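Long-range contact in uncharacterized protein (Xanthomonas campestris pv. campestris, PDB 3HIU), which is of unknown function but belongs to the ferritin-like clan of helical-bundle proteins and carries a sodium ion among its helices: residues Tyr15-Ala29 and Ile42-Ala54. Sequence-based numbering, arbitrary orientation.
Sequences YAMEKEAETMMAAMA and IEQHVEETQQQSA. With NA (sodium ion), chain J; EDO (1,2-ethanediol), chain N.
Met25, modelled as selenomethionine, drops as a knob into the hole formed by Ile42, His45, Val46 and Thr49. Its CB presses on Val46 CG2 at 3.5 Å, tighter than usual for two carbons, and also touches Ile42 CG2. Farther out, with CG anti to the carbonyl carbon (chi1 -57°), the chain runs down into the hole until SE lies 4.1 Å from the centroid of the His45 ring, approaching it obliquely. One turn earlier, Glu22 lays CB against Thr49 CG2 at 3.4 Å, while its extended chain carries the carboxylate across Gln50 CG. At the far end, Ser53 CB packs against Glu18 CB, and the edge of the Tyr15 ring meets Ser53 O. Beside them a water links three side chains: it accepts from Lys19 NZ (2.9 Å), donates to Glu22 OE1 (2.7 Å) and bonds to Ser53 OG.

On the inward side, sodium is bound by Thr49 OG1 at 2.6 Å and Gln52 OE1 at 2.8 Å. Gln52 NE2 bonds to Gln136, and His45 is held at both nitrogens, by Glu48 through ND1 and by Glu137 through NE2. Thr49 OG1 lies over the centre of one His45 face.

The helices run antiparallel at 165°, axes 8.9 Å apart, as neighbours in a ferritin-like four-helix bundle. The contact joins the apolar Met25 knob to a polar site where Thr49 and Gln52 hold sodium beside the Glu18 carboxylate; the ion probably eases the crowding of negative charge there, Glu107 being a like-charged neighbour of Glu18.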
loop_
_atom_site.group_PDB
_atom_site.type_symbol
_atom_site.label_atom_id
_atom_site.label_comp_id
_atom_site.label_asym_id
_atom_site.label_seq_id
_atom_site.Cartn_x
_atom_site.Cartn_y
_atom_site.Cartn_z
ATOM N N TYR B 15 -13.204 9.988 0.059
ATOM C CA TYR B 15 -14.009 10.248 1.240
ATOM C C TYR B 15 -14.261 8.932 1.960
ATOM O O TYR B 15 -14.214 8.858 3.185
ATOM C CB TYR B 15 -15.339 10.897 0.858
ATOM C CG TYR B 15 -16.215 11.189 2.056
ATOM C CD1 TYR B 15 -16.115 12.398 2.730
ATOM C CD2 TYR B 15 -17.127 10.251 2.526
ATOM C CE1 TYR B 15 -16.905 12.673 3.832
ATOM C CE2 TYR B 15 -17.924 10.518 3.629
ATOM C CZ TYR B 15 -17.807 11.732 4.276
ATOM O OH TYR B 15 -18.590 12.014 5.371
ATOM N N ALA B 16 -14.521 7.891 1.176
ATOM C CA ALA B 16 -14.849 6.581 1.704
ATOM C C ALA B 16 -13.577 5.879 2.143
ATOM O O ALA B 16 -13.570 5.108 3.095
ATOM C CB ALA B 16 -15.565 5.772 0.649
HETATM N N MSE B 17 -12.497 6.151 1.431
HETATM C CA MSE B 17 -11.197 5.617 1.785
HETATM C C MSE B 17 -10.760 6.162 3.154
HETATM O O MSE B 17 -10.195 5.439 3.978
HETATM C CB MSE B 17 -10.207 5.994 0.687
HETATM C CG MSE B 17 -8.864 5.338 0.784
HETATM SE SE MSE B 17 -7.666 6.219 -0.472
HETATM C CE MSE B 17 -8.780 6.090 -2.070
ATOM N N GLU B 18 -11.031 7.440 3.391
ATOM C CA GLU B 18 -10.680 8.092 4.649
ATOM C C GLU B 18 -11.515 7.581 5.801
ATOM O O GLU B 18 -11.088 7.627 6.954
ATOM C CB GLU B 18 -10.862 9.608 4.544
ATOM C CG GLU B 18 -9.929 10.277 3.562
ATOM C CD GLU B 18 -8.483 10.105 3.943
ATOM O OE1 GLU B 18 -8.207 9.680 5.086
ATOM O OE2 GLU B 18 -7.614 10.400 3.097
ATOM N N LYS B 19 -12.695 7.108 5.536
ATOM C CA LYS B 19 -13.553 6.545 6.575
ATOM C C LYS B 19 -13.069 5.138 6.943
ATOM O O LYS B 19 -13.119 4.739 8.108
ATOM C CB LYS B 19 -15.015 6.519 6.118
ATOM C CG LYS B 19 -15.579 7.888 5.710
ATOM C CD LYS B 19 -15.876 8.754 6.925
ATOM C CE LYS B 19 -15.784 10.237 6.604
ATOM N NZ LYS B 19 -15.824 11.068 7.846
ATOM N N GLU B 20 -12.593 4.398 5.942
ATOM C CA GLU B 20 -11.998 3.081 6.154
ATOM C C GLU B 20 -10.651 3.216 6.859
ATOM O O GLU B 20 -10.291 2.401 7.714
ATOM C CB GLU B 20 -11.819 2.357 4.817
ATOM C CG GLU B 20 -10.933 1.120 4.891
ATOM C CD GLU B 20 -10.519 0.602 3.521
ATOM O OE1 GLU B 20 -10.560 1.382 2.539
ATOM O OE2 GLU B 20 -10.145 -0.590 3.431
ATOM N N ALA B 21 -9.903 4.248 6.488
ATOM C CA ALA B 21 -8.639 4.523 7.146
ATOM C C ALA B 21 -8.911 4.842 8.611
ATOM O O ALA B 21 -8.271 4.282 9.506
ATOM C CB ALA B 21 -7.906 5.688 6.459
ATOM N N GLU B 22 -9.880 5.728 8.852
ATOM C CA GLU B 22 -10.194 6.178 10.211
ATOM C C GLU B 22 -10.612 5.038 11.138
ATOM O O GLU B 22 -10.284 5.043 12.330
ATOM C CB GLU B 22 -11.265 7.269 10.194
ATOM C CG GLU B 22 -11.873 7.533 11.560
ATOM C CD GLU B 22 -13.052 8.485 11.502
ATOM O OE1 GLU B 22 -13.056 9.375 10.620
ATOM O OE2 GLU B 22 -13.972 8.339 12.339
ATOM N N THR B 23 -11.324 4.058 10.593
ATOM C CA THR B 23 -11.716 2.897 11.383
ATOM C C THR B 23 -10.587 1.868 11.532
ATOM O O THR B 23 -10.459 1.231 12.582
ATOM C CB THR B 23 -12.980 2.233 10.822
ATOM O OG1 THR B 23 -14.106 3.080 11.079
ATOM C CG2 THR B 23 -13.209 0.875 11.485
HETATM N N MSE B 24 -9.768 1.721 10.490
HETATM C CA MSE B 24 -8.626 0.807 10.517
HETATM C C MSE B 24 -7.547 1.284 11.493
HETATM O O MSE B 24 -6.841 0.480 12.104
HETATM C CB MSE B 24 -8.034 0.644 9.115
HETATM C CG MSE B 24 -6.988 -0.469 8.993
HETATM SE SE MSE B 24 -6.127 -0.493 7.237
HETATM C CE MSE B 24 -7.694 0.026 6.169
HETATM N N MSE B 25 -7.424 2.597 11.633
HETATM C CA MSE B 25 -6.488 3.175 12.580
HETATM C C MSE B 25 -7.060 3.169 13.985
HETATM O O MSE B 25 -6.383 2.766 14.932
HETATM C CB MSE B 25 -6.159 4.600 12.183
HETATM C CG MSE B 25 -5.599 4.710 10.788
HETATM SE SE MSE B 25 -4.760 6.428 10.553
HETATM C CE MSE B 25 -6.340 7.527 10.733
ATOM N N ALA B 26 -8.299 3.637 14.115
ATOM C CA ALA B 26 -8.995 3.652 15.399
ATOM C C ALA B 26 -9.105 2.243 15.980
ATOM O O ALA B 26 -9.527 2.062 17.123
ATOM C CB ALA B 26 -10.376 4.277 15.253
ATOM N N ALA B 27 -8.717 1.249 15.185
ATOM C CA ALA B 27 -8.731 -0.139 15.628
ATOM C C ALA B 27 -7.330 -0.736 15.761
ATOM O O ALA B 27 -7.146 -1.724 16.469
ATOM C CB ALA B 27 -9.585 -0.988 14.701
HETATM N N MSE B 28 -6.345 -0.155 15.080
HETATM C CA MSE B 28 -4.971 -0.618 15.248
HETATM C C MSE B 28 -4.435 -0.021 16.540
HETATM O O MSE B 28 -3.606 -0.625 17.224
HETATM C CB MSE B 28 -4.088 -0.209 14.075
HETATM C CG MSE B 28 -2.969 -1.197 13.766
HETATM SE SE MSE B 28 -3.506 -2.763 12.694
HETATM C CE MSE B 28 -4.296 -3.900 14.065
ATOM N N ALA B 29 -4.929 1.168 16.868
ATOM C CA ALA B 29 -4.576 1.846 18.107
ATOM C C ALA B 29 -4.984 1.025 19.328
ATOM O O ALA B 29 -4.274 1.007 20.336
ATOM C CB ALA B 29 -5.217 3.220 18.154
ATOM N N ILE B 42 -0.663 6.822 15.784
ATOM C CA ILE B 42 -1.901 6.456 15.130
ATOM C C ILE B 42 -3.078 7.284 15.659
ATOM O O ILE B 42 -3.927 7.734 14.884
ATOM C CB ILE B 42 -2.156 4.963 15.291
ATOM C CG1 ILE B 42 -0.989 4.185 14.693
ATOM C CG2 ILE B 42 -3.451 4.575 14.619
ATOM C CD1 ILE B 42 -0.921 4.288 13.188
ATOM N N GLU B 43 -3.116 7.499 16.974
ATOM C CA GLU B 43 -4.173 8.307 17.605
ATOM C C GLU B 43 -4.258 9.703 16.980
ATOM O O GLU B 43 -5.339 10.182 16.637
ATOM C CB GLU B 43 -3.957 8.409 19.128
ATOM C CG GLU B 43 -4.506 7.222 19.929
ATOM C CD GLU B 43 -3.899 7.066 21.339
ATOM O OE1 GLU B 43 -3.258 8.007 21.870
ATOM O OE2 GLU B 43 -4.074 5.976 21.923
ATOM N N GLN B 44 -3.100 10.336 16.828
ATOM C CA GLN B 44 -2.990 11.642 16.192
ATOM C C GLN B 44 -3.471 11.616 14.750
ATOM O O GLN B 44 -3.997 12.613 14.249
ATOM C CB GLN B 44 -1.539 12.114 16.232
ATOM C CG GLN B 44 -1.261 13.383 15.444
ATOM C CD GLN B 44 0.217 13.730 15.435
ATOM O OE1 GLN B 44 1.020 13.082 16.112
ATOM N NE2 GLN B 44 0.585 14.749 14.666
ATOM N N HIS B 45 -3.282 10.485 14.074
ATOM C CA HIS B 45 -3.707 10.381 12.679
ATOM C C HIS B 45 -5.187 10.021 12.532
ATOM O O HIS B 45 -5.795 10.299 11.494
ATOM C CB HIS B 45 -2.822 9.415 11.882
ATOM C CG HIS B 45 -2.883 9.628 10.396
ATOM N ND1 HIS B 45 -2.987 10.878 9.826
ATOM C CD2 HIS B 45 -2.830 8.752 9.365
ATOM C CE1 HIS B 45 -3.009 10.764 8.511
ATOM N NE2 HIS B 45 -2.917 9.482 8.204
ATOM N N VAL B 46 -5.767 9.417 13.566
ATOM C CA VAL B 46 -7.213 9.197 13.571
ATOM C C VAL B 46 -7.941 10.539 13.559
ATOM O O VAL B 46 -8.997 10.674 12.943
ATOM C CB VAL B 46 -7.689 8.332 14.758
ATOM C CG1 VAL B 46 -9.204 8.424 14.914
ATOM C CG2 VAL B 46 -7.275 6.888 14.551
ATOM N N GLU B 47 -7.358 11.538 14.220
ATOM C CA GLU B 47 -7.940 12.878 14.257
ATOM C C GLU B 47 -7.656 13.661 12.968
ATOM O O GLU B 47 -8.534 14.329 12.435
ATOM C CB GLU B 47 -7.441 13.641 15.483
ATOM C CG GLU B 47 -7.901 13.049 16.808
ATOM C CD GLU B 47 -9.312 13.472 17.171
ATOM O OE1 GLU B 47 -9.953 12.796 18.011
ATOM O OE2 GLU B 47 -9.780 14.488 16.611
ATOM N N GLU B 48 -6.425 13.566 12.479
ATOM C CA GLU B 48 -6.055 14.123 11.185
ATOM C C GLU B 48 -6.959 13.595 10.058
ATOM O O GLU B 48 -7.411 14.379 9.219
ATOM C CB GLU B 48 -4.575 13.831 10.870
ATOM C CG GLU B 48 -3.589 14.845 11.463
ATOM C CD GLU B 48 -2.285 14.225 11.983
ATOM O OE1 GLU B 48 -1.653 14.838 12.877
ATOM O OE2 GLU B 48 -1.886 13.136 11.513
ATOM N N THR B 49 -7.215 12.280 10.037
ATOM C CA THR B 49 -8.083 11.667 9.021
ATOM C C THR B 49 -9.483 12.252 9.053
ATOM O O THR B 49 -10.017 12.675 8.029
ATOM C CB THR B 49 -8.220 10.144 9.209
ATOM O OG1 THR B 49 -7.060 9.495 8.682
ATOM C CG2 THR B 49 -9.440 9.620 8.460
ATOM N N GLN B 50 -10.088 12.261 10.233
ATOM C CA GLN B 50 -11.401 12.862 10.390
ATOM C C GLN B 50 -11.454 14.237 9.715
ATOM O O GLN B 50 -12.447 14.590 9.076
ATOM C CB GLN B 50 -11.756 12.956 11.871
ATOM C CG GLN B 50 -11.810 11.597 12.535
ATOM C CD GLN B 50 -11.717 11.675 14.043
ATOM O OE1 GLN B 50 -11.617 12.760 14.615
ATOM N NE2 GLN B 50 -11.746 10.520 14.697
ATOM N N GLN B 51 -10.368 14.995 9.841
ATOM C CA GLN B 51 -10.272 16.314 9.226
ATOM C C GLN B 51 -10.007 16.268 7.716
ATOM O O GLN B 51 -10.321 17.215 6.996
ATOM C CB GLN B 51 -9.209 17.148 9.932
ATOM C CG GLN B 51 -9.566 17.456 11.365
ATOM C CD GLN B 51 -8.908 18.718 11.858
ATOM O OE1 GLN B 51 -7.803 19.058 11.434
ATOM N NE2 GLN B 51 -9.581 19.424 12.760
ATOM N N GLN B 52 -9.429 15.169 7.239
ATOM C CA GLN B 52 -9.223 14.980 5.808
ATOM C C GLN B 52 -10.542 14.888 5.059
ATOM O O GLN B 52 -10.876 15.773 4.276
ATOM C CB GLN B 52 -8.381 13.735 5.539
ATOM C CG GLN B 52 -6.914 14.030 5.580
ATOM C CD GLN B 52 -6.070 12.785 5.651
ATOM O OE1 GLN B 52 -6.542 11.678 5.388
ATOM N NE2 GLN B 52 -4.807 12.959 6.014
ATOM N N SER B 53 -11.287 13.814 5.310
ATOM C CA SER B 53 -12.558 13.588 4.637
ATOM C C SER B 53 -13.514 14.772 4.826
ATOM O O SER B 53 -14.226 15.148 3.911
ATOM C CB SER B 53 -13.192 12.288 5.127
ATOM O OG SER B 53 -13.358 12.307 6.529
ATOM N N ALA B 54 -13.527 15.363 6.014
ATOM C CA ALA B 54 -14.324 16.563 6.234
ATOM C C ALA B 54 -13.866 17.643 5.268
ATOM O O ALA B 54 -14.642 18.507 4.867
ATOM C CB ALA B 54 -14.191 17.039 7.656
HETATM NA NA NA J . -5.603 9.301 6.585
HETATM C C1 EDO N . -2.906 5.647 24.695
HETATM O O1 EDO N . -2.657 7.041 24.470
HETATM C C2 EDO N . -2.553 5.255 26.119
HETATM O O2 EDO N . -1.983 3.953 26.062
HETATM O O HOH W 1 -13.012 10.327 8.140
#